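Side-chain contacts in RagB/SusD domain protein (Flavobacterium johnsoniae, PDB 5J90), which binds chitin and probably serves as a SusD-like outer-membrane lipoprotein in the chitin utilization system of its bacterium: residues A[61-66]-A[433-438]; A[272-277]-A[420-425]. All blocks are in the same frame, centred on the assembly; numbering follows the deposited sequence.

Contact 1 of 2, residues A[61-66]-A[433-438]; sequences SGYMAT and QEAWSD
An ST turn just after helix 57-60 meets the buried flank of helix 432-442, and S61, Y63, A435 and W436 carry the meeting. The methyl of A435 points toward the incoming chain and is touched from two directions. From the turn comes S61, whose CB lies 3.7 Å from A435 CB and also rests against the helix backbone, 3.8 Å from W436 N. The end of the phenol comes in as well: Y63 CZ and A435 CB are 3.5 Å apart, and the hydroxyl oxygen is equally near, while CE1 and CE2 stand almost evenly spaced from the methyl, which lies obliquely to the ring. The backbones run close here, with the CA atoms of S61 and W436 4.3 Å apart, an approach consistent with the small side chains of S61 and A435.

The turn is a worked case of a small polar side chain bonding back to the backbone where a helix ends. S61 OG stands between its own backbone N and carbonyl carbon (chi1 63°), where it accepts a hydrogen bond of 3.1 Å from Y63 N, with an N-H...O angle of 154°. It is also hydrogen-bonded to the carbonyl oxygen of S57, one turn back. G62 sits between with positive phi, and the chain then runs into strand 64-65, which pairs with strand 266-267, a rare piece of sheet in the largely helical SusD-like fold.

No hydrogen bond joins the two segments directly, and Y63 OH reaches instead the carbonyl oxygen of W425 in helix 413-428. W436 takes part through its backbone N and its CB, the latter 4.3 Å from S61 CB; its indole leads away from the turn toward helix 113-134, and the amide carbon of Q433 sits at its edge, in the ring plane.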
# COMPACT_ATOMS: atom_id res chain seq x y z
N SER A 61 -14.70 10.99 9.97
CA SER A 61 -13.65 11.60 10.79
C SER A 61 -13.91 11.47 12.29
O SER A 61 -13.02 11.71 13.09
CB SER A 61 -13.55 13.10 10.49
OG SER A 61 -14.78 13.75 10.84
N GLY A 62 -15.15 11.15 12.66
CA GLY A 62 -15.55 11.20 14.05
C GLY A 62 -16.02 12.55 14.56
O GLY A 62 -16.29 12.70 15.75
N TYR A 63 -16.12 13.55 13.68
CA TYR A 63 -16.55 14.88 14.11
C TYR A 63 -18.05 14.99 14.37
O TYR A 63 -18.47 15.67 15.31
CB TYR A 63 -16.18 15.90 13.05
CG TYR A 63 -14.75 16.41 13.09
CD1 TYR A 63 -13.83 15.96 14.06
CD2 TYR A 63 -14.32 17.35 12.18
CE1 TYR A 63 -12.52 16.46 14.09
CE2 TYR A 63 -13.03 17.86 12.20
CZ TYR A 63 -12.13 17.41 13.16
OH TYR A 63 -10.85 17.93 13.17
N MET A 64 -18.86 14.37 13.51
CA MET A 64 -20.31 14.57 13.50
C MET A 64 -21.01 13.27 13.17
O MET A 64 -20.39 12.34 12.66
CB MET A 64 -20.68 15.66 12.48
CG MET A 64 -20.11 17.03 12.83
SD MET A 64 -20.37 18.32 11.59
CE MET A 64 -18.70 18.49 10.93
N ALA A 65 -22.31 13.21 13.46
CA ALA A 65 -23.09 12.00 13.17
C ALA A 65 -24.52 12.38 12.86
O ALA A 65 -25.04 13.38 13.38
CB ALA A 65 -23.05 11.04 14.35
N THR A 66 -25.16 11.61 11.99
CA THR A 66 -26.54 11.89 11.63
C THR A 66 -27.55 11.10 12.48
O THR A 66 -27.31 9.93 12.81
CB THR A 66 -26.82 11.63 10.14
OG1 THR A 66 -28.15 12.07 9.83
CG2 THR A 66 -26.69 10.15 9.81
N GLN A 433 -12.68 16.67 6.47
CA GLN A 433 -11.86 16.06 5.43
C GLN A 433 -10.41 15.86 5.88
O GLN A 433 -9.86 14.77 5.75
CB GLN A 433 -11.95 16.86 4.13
CG GLN A 433 -11.07 16.35 2.99
CD GLN A 433 -11.49 14.98 2.45
OE1 GLN A 433 -12.64 14.55 2.60
NE2 GLN A 433 -10.55 14.30 1.82
N GLU A 434 -9.79 16.90 6.43
CA GLU A 434 -8.42 16.76 6.90
C GLU A 434 -8.34 15.75 8.04
O GLU A 434 -7.41 14.96 8.11
CB GLU A 434 -7.86 18.11 7.32
CG GLU A 434 -6.38 18.07 7.71
CD GLU A 434 -5.48 17.50 6.63
OE1 GLU A 434 -5.84 17.52 5.43
OE2 GLU A 434 -4.38 17.02 6.98
N ALA A 435 -9.32 15.77 8.94
CA ALA A 435 -9.33 14.82 10.06
C ALA A 435 -9.43 13.38 9.58
O ALA A 435 -8.78 12.49 10.13
CB ALA A 435 -10.48 15.15 11.03
N TRP A 436 -10.26 13.14 8.56
CA TRP A 436 -10.39 11.80 7.95
C TRP A 436 -9.07 11.36 7.31
O TRP A 436 -8.65 10.21 7.47
CB TRP A 436 -11.54 11.79 6.93
CG TRP A 436 -11.73 10.50 6.17
CD1 TRP A 436 -11.79 9.23 6.68
CD2 TRP A 436 -11.93 10.37 4.75
NE1 TRP A 436 -12.00 8.32 5.66
CE2 TRP A 436 -12.09 9.00 4.48
CE3 TRP A 436 -11.99 11.29 3.70
CZ2 TRP A 436 -12.29 8.52 3.17
CZ3 TRP A 436 -12.19 10.82 2.41
CH2 TRP A 436 -12.34 9.44 2.16
N SER A 437 -8.41 12.26 6.60
CA SER A 437 -7.11 11.92 6.02
C SER A 437 -6.06 11.60 7.09
O SER A 437 -5.34 10.61 6.99
CB SER A 437 -6.64 13.03 5.08
OG SER A 437 -7.54 13.12 3.99
N ASP A 438 -5.99 12.43 8.13
CA ASP A 438 -5.05 12.19 9.22
C ASP A 438 -5.37 10.89 9.97
O ASP A 438 -4.45 10.17 10.39
CB ASP A 438 -5.09 13.37 10.19
CG ASP A 438 -3.72 13.98 10.46
OD1 ASP A 438 -2.73 13.71 9.74
OD2 ASP A 438 -3.66 14.76 11.43

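Contact 2 of 2, residues A[272-277]-A[420-425]; sequences ESIMKG and IITQKW
Two first torsions bring I274 and W425 together. In W425, CG is anti to the backbone N (chi1 -180°), which carries the indole out from helix 413-428 on the side of helix 269-277. In I274 it is CG1 that lies anti to the carbonyl carbon (chi1 -67°), and an extended second torsion carries CD1 to the six-membered ring of the indole. There I274 CD1 stands 3.6 Å from W425 CZ3 and 3.8 Å from W425 CH2, while the other branch of the isoleucine follows, with I274 CG2 at 4.0 Å from W425 CZ3. The methyl approaches obliquely, and both branches converge on one corner of the indole.

This is helix-to-helix packing by long side chains within the largely helical SusD-like fold: the closest CA atoms, those of I274 and T422, remain 8.7 Å apart. T422 points at the opposing helix but touches only lightly, its CG2 lying 4.3 Å from I274 CG2, and its hydroxyl is hydrogen-bonded to the carbonyl oxygen of Q418, one turn earlier.

The indole does more than fill space. Its NE1 is hydrogen-bonded to the carbonyl oxygen of S61, its ring meets that of Y63 with the planes at about 60°, and P445 and A435 also touch it. A leucine in place of W425 would probably open a gap beside CD1 of I274 and leave the S61 carbonyl without its indole donor.

On the far side of helix 269-277, K276 and E272 form a salt bridge one turn apart, with NZ above the carboxylate plane. This charged pair lies on the face turned from the indole, where E272 OE2 also has a salt bridge to K298. Between the helices the contact is wholly apolar, which implies that its cohesion rests on shape and burial rather than on directed bonds.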
# COMPACT_ATOMS: atom_id res chain seq x y z
N GLU A 272 -18.17 13.52 21.94
CA GLU A 272 -18.61 13.50 23.34
C GLU A 272 -17.57 12.81 24.21
O GLU A 272 -17.15 13.34 25.23
CB GLU A 272 -19.97 12.82 23.50
CG GLU A 272 -20.46 12.90 24.94
CD GLU A 272 -21.71 12.09 25.24
OE1 GLU A 272 -22.59 11.95 24.36
OE2 GLU A 272 -21.83 11.62 26.39
N SER A 273 -17.14 11.62 23.81
CA SER A 273 -16.17 10.86 24.59
C SER A 273 -14.88 11.64 24.85
O SER A 273 -14.40 11.74 25.99
CB SER A 273 -15.85 9.54 23.88
OG SER A 273 -14.84 8.84 24.58
N ILE A 274 -14.31 12.19 23.78
CA ILE A 274 -13.03 12.86 23.89
C ILE A 274 -13.12 14.22 24.57
O ILE A 274 -12.36 14.51 25.50
CB ILE A 274 -12.35 12.95 22.50
CG1 ILE A 274 -11.99 11.53 22.03
CG2 ILE A 274 -11.12 13.84 22.55
CD1 ILE A 274 -11.45 11.45 20.61
N MET A 275 -14.06 15.06 24.14
CA MET A 275 -14.13 16.41 24.70
C MET A 275 -14.70 16.44 26.13
O MET A 275 -14.22 17.21 26.96
CB MET A 275 -14.85 17.38 23.74
CG MET A 275 -14.08 17.55 22.41
SD MET A 275 -14.59 18.95 21.40
CE MET A 275 -13.91 20.30 22.36
N LYS A 276 -15.68 15.59 26.42
CA LYS A 276 -16.15 15.47 27.81
C LYS A 276 -15.08 14.88 28.71
O LYS A 276 -14.90 15.32 29.84
CB LYS A 276 -17.40 14.59 27.89
CG LYS A 276 -18.71 15.29 27.62
CD LYS A 276 -19.84 14.39 28.08
CE LYS A 276 -21.17 15.10 28.17
NZ LYS A 276 -22.27 14.12 28.34
N GLY A 277 -14.36 13.88 28.21
CA GLY A 277 -13.31 13.25 29.00
C GLY A 277 -12.28 14.26 29.47
O GLY A 277 -11.85 14.25 30.63
N ILE A 420 -0.45 14.25 19.92
CA ILE A 420 -0.41 15.30 18.91
C ILE A 420 -1.63 15.26 17.99
O ILE A 420 -2.30 16.28 17.77
CB ILE A 420 0.89 15.19 18.07
CG1 ILE A 420 2.09 15.56 18.95
CG2 ILE A 420 0.81 16.09 16.85
CD1 ILE A 420 3.44 15.17 18.34
N ILE A 421 -1.94 14.08 17.46
CA ILE A 421 -3.05 13.96 16.52
C ILE A 421 -4.40 14.17 17.22
O ILE A 421 -5.32 14.73 16.63
CB ILE A 421 -3.02 12.62 15.76
CG1 ILE A 421 -1.70 12.46 14.98
CG2 ILE A 421 -4.21 12.52 14.81
CD1 ILE A 421 -1.42 13.54 13.97
N THR A 422 -4.52 13.75 18.48
CA THR A 422 -5.76 13.99 19.22
C THR A 422 -6.02 15.50 19.34
O THR A 422 -7.12 15.97 19.06
CB THR A 422 -5.72 13.36 20.63
OG1 THR A 422 -5.65 11.94 20.51
CG2 THR A 422 -6.97 13.73 21.43
N GLN A 423 -4.99 16.25 19.71
CA GLN A 423 -5.14 17.69 19.85
C GLN A 423 -5.35 18.37 18.50
O GLN A 423 -6.11 19.34 18.38
CB GLN A 423 -3.96 18.28 20.63
CG GLN A 423 -4.03 17.92 22.11
CD GLN A 423 -5.31 18.43 22.77
OE1 GLN A 423 -5.76 19.55 22.51
NE2 GLN A 423 -5.90 17.60 23.64
N LYS A 424 -4.70 17.84 17.47
CA LYS A 424 -4.88 18.33 16.11
C LYS A 424 -6.33 18.13 15.66
O LYS A 424 -6.97 19.03 15.10
CB LYS A 424 -3.92 17.55 15.22
CG LYS A 424 -3.72 18.10 13.84
CD LYS A 424 -2.66 17.22 13.14
CE LYS A 424 -2.38 17.68 11.74
NZ LYS A 424 -1.67 16.59 11.02
N TRP A 425 -6.85 16.94 15.95
CA TRP A 425 -8.22 16.58 15.62
C TRP A 425 -9.22 17.52 16.33
O TRP A 425 -10.14 18.03 15.69
CB TRP A 425 -8.42 15.11 16.02
CG TRP A 425 -9.77 14.46 15.78
CD1 TRP A 425 -10.18 13.79 14.66
CD2 TRP A 425 -10.83 14.31 16.74
NE1 TRP A 425 -11.43 13.27 14.85
CE2 TRP A 425 -11.86 13.58 16.11
CE3 TRP A 425 -11.01 14.74 18.06
CZ2 TRP A 425 -13.05 13.26 16.76
CZ3 TRP A 425 -12.20 14.43 18.70
CH2 TRP A 425 -13.21 13.69 18.05

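How the contacts relate
Both contacts are buried, yet they differ in place: contact 1 is centred about 8 Å from the centre of the chain and contact 2 about 16 Å, with some 12 Å between their own centres. Contact 1 sets a turn close against a helix through a serine CB, an alanine methyl and the end of a tyrosine ring, whereas contact 2 bridges a wider helix-helix gap with bulky groups. They join through helices 413-428 and 432-442, successive in the sequence. At their junction D438 OD2 forms a 2.7 Å salt bridge with K424 NZ, and G62 O packs 3.4 Å from W425 CZ2. Two apolar contacts thereby share a partly polar seam within the SusD-like fold.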